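BsaWI endonuclease (Geobacillus stearothermophilus, PDB 4ZSF) is a restriction endonuclease of the PD-(D/E)XK superfamily that binds DNA and probably cleaves it with the help of metal ions. Local coordinates at residues Tyr6-Phe15 with Gln29-Ala40. Sequence-based numbering, arbitrary orientation. Where two conformers were deposited one is given.
With nucleotides of chain B.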
loop_
_atom_site.group_PDB
_atom_site.type_symbol
_atom_site.label_atom_id
_atom_site.label_comp_id
_atom_site.label_asym_id
_atom_site.label_seq_id
_atom_site.Cartn_x
_atom_site.Cartn_y
_atom_site.Cartn_z
ATOM N N TYR A 6 -11.234 -31.236 0.136
ATOM C CA TYR A 6 -11.834 -31.045 1.435
ATOM C C TYR A 6 -12.036 -29.535 1.689
ATOM O O TYR A 6 -13.072 -29.126 2.224
ATOM C CB TYR A 6 -10.959 -31.644 2.541
ATOM C CG TYR A 6 -11.540 -31.446 3.913
ATOM C CD1 TYR A 6 -12.518 -32.298 4.389
ATOM C CD2 TYR A 6 -11.164 -30.362 4.709
ATOM C CE1 TYR A 6 -13.105 -32.112 5.650
ATOM C CE2 TYR A 6 -11.737 -30.172 5.962
ATOM C CZ TYR A 6 -12.687 -31.050 6.428
ATOM O OH TYR A 6 -13.232 -30.863 7.662
ATOM N N CYS A 7 -11.032 -28.743 1.358
ATOM C CA CYS A 7 -11.135 -27.275 1.668
ATOM C C CYS A 7 -12.207 -26.635 0.828
ATOM O O CYS A 7 -12.973 -25.793 1.312
ATOM C CB CYS A 7 -9.833 -26.541 1.424
ATOM S SG CYS A 7 -8.637 -26.890 2.705
ATOM N N ILE A 8 -12.250 -27.024 -0.438
ATOM C CA ILE A 8 -13.207 -26.436 -1.373
ATOM C C ILE A 8 -14.632 -26.708 -0.841
ATOM O O ILE A 8 -15.509 -25.800 -0.774
ATOM C CB ILE A 8 -13.094 -27.070 -2.785
ATOM C CG1 ILE A 8 -11.807 -26.678 -3.527
ATOM C CG2 ILE A 8 -14.337 -26.788 -3.624
ATOM C CD1 ILE A 8 -11.384 -25.296 -3.344
ATOM N N SER A 9 -14.861 -27.952 -0.443
ATOM C CA SER A 9 -16.218 -28.379 -0.113
ATOM C C SER A 9 -16.596 -27.851 1.265
ATOM O O SER A 9 -17.734 -27.453 1.499
ATOM C CB SER A 9 -16.343 -29.913 -0.183
ATOM O OG SER A 9 -15.708 -30.522 0.924
ATOM N N THR A 10 -15.629 -27.811 2.171
ATOM C CA THR A 10 -15.889 -27.365 3.531
ATOM C C THR A 10 -16.122 -25.848 3.614
ATOM O O THR A 10 -17.051 -25.392 4.316
ATOM C CB THR A 10 -14.736 -27.792 4.455
ATOM O OG1 THR A 10 -14.631 -29.241 4.437
ATOM C CG2 THR A 10 -14.934 -27.285 5.895
ATOM N N TYR A 11 -15.300 -25.076 2.883
ATOM C CA TYR A 11 -15.502 -23.597 2.853
ATOM C C TYR A 11 -16.949 -23.305 2.350
ATOM O O TYR A 11 -17.671 -22.486 2.915
ATOM C CB TYR A 11 -14.478 -22.968 1.946
ATOM C CG TYR A 11 -14.778 -21.512 1.667
ATOM C CD1 TYR A 11 -15.597 -21.186 0.596
ATOM C CD2 TYR A 11 -14.277 -20.500 2.474
ATOM C CE1 TYR A 11 -15.913 -19.857 0.314
ATOM C CE2 TYR A 11 -14.582 -19.160 2.212
ATOM C CZ TYR A 11 -15.421 -18.872 1.133
ATOM O OH TYR A 11 -15.755 -17.586 0.842
ATOM N N ALA A 12 -17.331 -23.982 1.276
ATOM C CA ALA A 12 -18.646 -23.746 0.680
ATOM C C ALA A 12 -19.733 -24.107 1.658
ATOM O O ALA A 12 -20.695 -23.356 1.801
ATOM C CB ALA A 12 -18.806 -24.528 -0.639
ATOM N N LYS A 13 -19.589 -25.238 2.357
ATOM C CA LYS A 13 -20.614 -25.654 3.316
ATOM C C LYS A 13 -20.765 -24.693 4.476
ATOM O O LYS A 13 -21.879 -24.325 4.859
ATOM C CB LYS A 13 -20.292 -27.046 3.886
ATOM C CG LYS A 13 -21.329 -27.526 4.936
ATOM C CD LYS A 13 -21.039 -28.984 5.340
ATOM C CE LYS A 13 -22.248 -29.630 6.040
ATOM N N ILE A 14 -19.640 -24.307 5.073
ATOM C CA ILE A 14 -19.687 -23.449 6.244
ATOM C C ILE A 14 -20.164 -22.068 5.812
ATOM O O ILE A 14 -20.966 -21.446 6.530
ATOM C CB ILE A 14 -18.308 -23.341 6.957
ATOM C CG1 ILE A 14 -17.880 -24.748 7.521
ATOM C CG2 ILE A 14 -18.334 -22.247 8.092
ATOM C CD1 ILE A 14 -16.459 -24.765 8.051
ATOM N N PHE A 15 -19.736 -21.603 4.642
ATOM C CA PHE A 15 -20.217 -20.264 4.229
ATOM C C PHE A 15 -21.744 -20.267 4.100
ATOM O O PHE A 15 -22.450 -19.381 4.649
ATOM C CB PHE A 15 -19.627 -19.823 2.879
ATOM C CG PHE A 15 -20.256 -18.549 2.406
ATOM C CD1 PHE A 15 -19.834 -17.345 2.943
ATOM C CD2 PHE A 15 -21.330 -18.575 1.521
ATOM C CE1 PHE A 15 -20.440 -16.155 2.563
ATOM C CE2 PHE A 15 -21.956 -17.409 1.146
ATOM C CZ PHE A 15 -21.527 -16.188 1.685
ATOM N N GLN A 29 -18.116 -15.261 5.530
ATOM C CA GLN A 29 -16.924 -15.739 4.791
ATOM C C GLN A 29 -15.732 -15.817 5.728
ATOM O O GLN A 29 -14.886 -16.695 5.552
ATOM C CB GLN A 29 -16.649 -14.835 3.566
ATOM C CG GLN A 29 -16.133 -13.457 3.942
ATOM C CD GLN A 29 -16.266 -12.475 2.770
ATOM O OE1 GLN A 29 -16.825 -12.803 1.724
ATOM N NE2 GLN A 29 -15.781 -11.261 2.970
ATOM N N LYS A 30 -15.650 -14.955 6.758
ATOM C CA LYS A 30 -14.531 -15.050 7.697
ATOM C C LYS A 30 -14.642 -16.318 8.552
ATOM O O LYS A 30 -13.633 -16.999 8.837
ATOM C CB LYS A 30 -14.475 -13.827 8.611
ATOM C CG LYS A 30 -13.651 -12.746 7.912
ATOM C CD LYS A 30 -13.193 -11.638 8.909
ATOM C CE LYS A 30 -14.348 -10.968 9.646
ATOM N NZ LYS A 30 -13.806 -9.844 10.589
ATOM N N LYS A 31 -15.876 -16.621 8.962
ATOM C CA LYS A 31 -16.070 -17.895 9.661
ATOM C C LYS A 31 -15.697 -19.095 8.800
ATOM O O LYS A 31 -15.034 -20.019 9.272
ATOM C CB LYS A 31 -17.517 -18.017 10.123
ATOM C CG LYS A 31 -17.711 -19.321 10.954
ATOM C CD LYS A 31 -19.091 -19.311 11.656
ATOM C CE LYS A 31 -19.331 -20.669 12.481
ATOM N NZ LYS A 31 -18.181 -20.947 13.426
ATOM N N ALA A 32 -16.105 -19.080 7.527
ATOM C CA ALA A 32 -15.750 -20.177 6.605
ATOM C C ALA A 32 -14.226 -20.271 6.422
ATOM O O ALA A 32 -13.671 -21.376 6.357
ATOM C CB ALA A 32 -16.450 -19.936 5.213
ATOM N N ILE A 33 -13.543 -19.125 6.330
ATOM C CA ILE A 33 -12.091 -19.181 6.173
ATOM C C ILE A 33 -11.415 -19.785 7.416
ATOM O O ILE A 33 -10.608 -20.736 7.330
ATOM C CB ILE A 33 -11.523 -17.801 5.879
ATOM C CG1 ILE A 33 -11.951 -17.383 4.475
ATOM C CG2 ILE A 33 -9.949 -17.802 5.910
ATOM C CD1 ILE A 33 -11.757 -15.790 4.272
ATOM N N ARG A 34 -11.776 -19.242 8.566
ATOM C CA ARG A 34 -11.180 -19.648 9.848
ATOM C C ARG A 34 -11.468 -21.114 10.122
ATOM O O ARG A 34 -10.579 -21.912 10.481
ATOM C CB ARG A 34 -11.806 -18.705 10.913
ATOM C CG ARG A 34 -11.465 -18.759 12.332
ATOM C CD ARG A 34 -12.090 -17.423 12.899
ATOM N NE ARG A 34 -13.537 -17.521 13.105
ATOM C CZ ARG A 34 -14.487 -16.626 12.763
ATOM N NH1 ARG A 34 -14.238 -15.483 12.121
ATOM N NH2 ARG A 34 -15.749 -16.920 13.064
ATOM N N ASP A 35 -12.735 -21.485 9.970
ATOM C CA ASP A 35 -13.113 -22.857 10.380
ATOM C C ASP A 35 -12.680 -23.898 9.370
ATOM O O ASP A 35 -12.406 -25.061 9.728
ATOM C CB ASP A 35 -14.636 -22.924 10.603
ATOM C CG ASP A 35 -15.078 -22.238 11.919
ATOM O OD1 ASP A 35 -14.250 -21.628 12.676
ATOM O OD2 ASP A 35 -16.307 -22.267 12.139
ATOM N N THR A 36 -12.554 -23.504 8.104
ATOM C CA THR A 36 -12.054 -24.467 7.117
ATOM C C THR A 36 -10.559 -24.672 7.382
ATOM O O THR A 36 -10.097 -25.807 7.301
ATOM C CB THR A 36 -12.293 -24.001 5.679
ATOM O OG1 THR A 36 -13.719 -23.865 5.502
ATOM C CG2 THR A 36 -11.745 -25.054 4.646
ATOM N N MET A 37 -9.814 -23.587 7.646
ATOM C CA MET A 37 -8.360 -23.705 7.949
ATOM C C MET A 37 -8.182 -24.666 9.161
ATOM O O MET A 37 -7.385 -25.619 9.147
ATOM C CB MET A 37 -7.756 -22.324 8.231
ATOM C CG MET A 37 -6.244 -22.359 8.542
ATOM S SD MET A 37 -5.250 -23.034 7.164
ATOM C CE MET A 37 -3.699 -22.254 7.638
ATOM N N ILE A 38 -8.945 -24.422 10.212
ATOM C CA ILE A 38 -8.789 -25.238 11.437
ATOM C C ILE A 38 -9.147 -26.700 11.148
ATOM O O ILE A 38 -8.378 -27.596 11.502
ATOM C CB ILE A 38 -9.657 -24.678 12.588
ATOM C CG1 ILE A 38 -9.083 -23.349 13.074
ATOM C CG2 ILE A 38 -9.754 -25.740 13.800
ATOM C CD1 ILE A 38 -10.043 -22.620 14.042
ATOM N N SER A 39 -10.282 -26.919 10.485
ATOM C CA SER A 39 -10.809 -28.261 10.206
ATOM C C SER A 39 -9.868 -29.063 9.335
ATOM O O SER A 39 -9.603 -30.260 9.587
ATOM C CB SER A 39 -12.177 -28.155 9.523
ATOM O OG SER A 39 -12.844 -29.404 9.594
ATOM N N ALA A 40 -9.336 -28.401 8.318
ATOM C CA ALA A 40 -8.426 -29.054 7.369
ATOM C C ALA A 40 -7.105 -29.348 8.010
ATOM O O ALA A 40 -6.486 -30.382 7.682
ATOM C CB ALA A 40 -8.201 -28.158 6.120
ATOM P P DG B 12 -14.080 -7.627 7.582
ATOM O OP1 DG B 12 -12.952 -8.272 8.318
ATOM O OP2 DG B 12 -15.335 -8.325 7.304
ATOM O "O5'" DG B 12 -14.485 -6.317 8.394
ATOM C "C5'" DG B 12 -13.495 -5.646 9.148
ATOM C "C4'" DG B 12 -14.006 -4.268 9.559
ATOM O "O4'" DG B 12 -14.240 -3.480 8.385
ATOM C "C3'" DG B 12 -15.292 -4.263 10.330
ATOM O "O3'" DG B 12 -14.935 -3.924 11.628
ATOM C "C2'" DG B 12 -16.142 -3.151 9.665
ATOM C "C1'" DG B 12 -15.145 -2.475 8.733
ATOM N N9 DG B 12 -15.710 -1.930 7.480
ATOM C C8 DG B 12 -16.623 -2.528 6.624
ATOM N N7 DG B 12 -16.903 -1.800 5.570
ATOM C C5 DG B 12 -16.106 -0.659 5.738
ATOM C C6 DG B 12 -16.024 0.501 4.965
ATOM O O6 DG B 12 -16.605 0.738 3.941
ATOM N N1 DG B 12 -15.129 1.433 5.503
ATOM C C2 DG B 12 -14.429 1.252 6.663
ATOM N N2 DG B 12 -13.618 2.258 7.046
ATOM N N3 DG B 12 -14.515 0.172 7.414
ATOM C C4 DG B 12 -15.376 -0.733 6.901
ATOM P P DC B 11 -15.727 -7.818 0.962
ATOM O OP1 DC B 11 -15.550 -9.306 0.970
ATOM O OP2 DC B 11 -17.048 -7.171 0.745
ATOM O "O5'" DC B 11 -15.152 -7.240 2.310
ATOM C "C5'" DC B 11 -13.806 -7.620 2.721
ATOM C "C4'" DC B 11 -13.331 -6.773 3.898
ATOM O "O4'" DC B 11 -13.209 -5.391 3.480
ATOM C "C3'" DC B 11 -14.244 -6.756 5.122
ATOM O "O3'" DC B 11 -13.424 -7.095 6.263
ATOM C "C2'" DC B 11 -14.773 -5.301 5.223
ATOM C "C1'" DC B 11 -13.610 -4.552 4.563
ATOM N N1 DC B 11 -13.928 -3.260 3.886
ATOM C C2 DC B 11 -13.124 -2.148 4.151
ATOM O O2 DC B 11 -12.258 -2.235 5.051
ATOM N N3 DC B 11 -13.362 -0.984 3.471
ATOM C C4 DC B 11 -14.275 -0.936 2.521
ATOM N N4 DC B 11 -14.421 0.241 1.847
ATOM C C5 DC B 11 -15.110 -2.073 2.225
ATOM C C6 DC B 11 -14.861 -3.211 2.907
#
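The antiparallel helical hairpin at the N-terminus of the chain packs Ile14 and Thr36 into each other's helices as knobs into holes; the axes of segments 6-15 and 29-40 approach to 8.2 Å at 141°. Ile14 fills a hole formed by Lys31, Ala32, Asp35 and Thr36. With chi1 at -64°, its CG2 is turned anti to the backbone N and rests 3.6 Å from Ala32 CA, while CD1 reaches Asp35 CB. Thr36 answers between Cys7, Thr10, Tyr11 and Ile14; its OG1 bonds back to Ala32 O (2.6 Å), leaving the CG2 methyl against Cys7. Beside them Tyr11 CD2 lies 3.5 Å from Ala32 CB, and Tyr11 OH is held by His60 and Arg63 of helix 49-65. The N-terminal part of helix 25-43 also meets DNA: Gln29 NE2 donates to OP1 of DC11 of chain B (2.8 Å), nearly straight, and Lys30 NZ to OP1 of DG12 of chain B, with a salt bridge to Glu93 of the second subunit. At the other end, Tyr6 CE2 lies 3.8 Å from Ala40 CA and Thr10 OG1 over one ring face. In the modelled conformer Ser39 OG hydrogen-bonds Tyr6 OH near the ring plane, at a doubtfully short 2.5 Å. A leucine replacing Tyr6 would probably cost Ser39 this partner and open a gap beside Ala40.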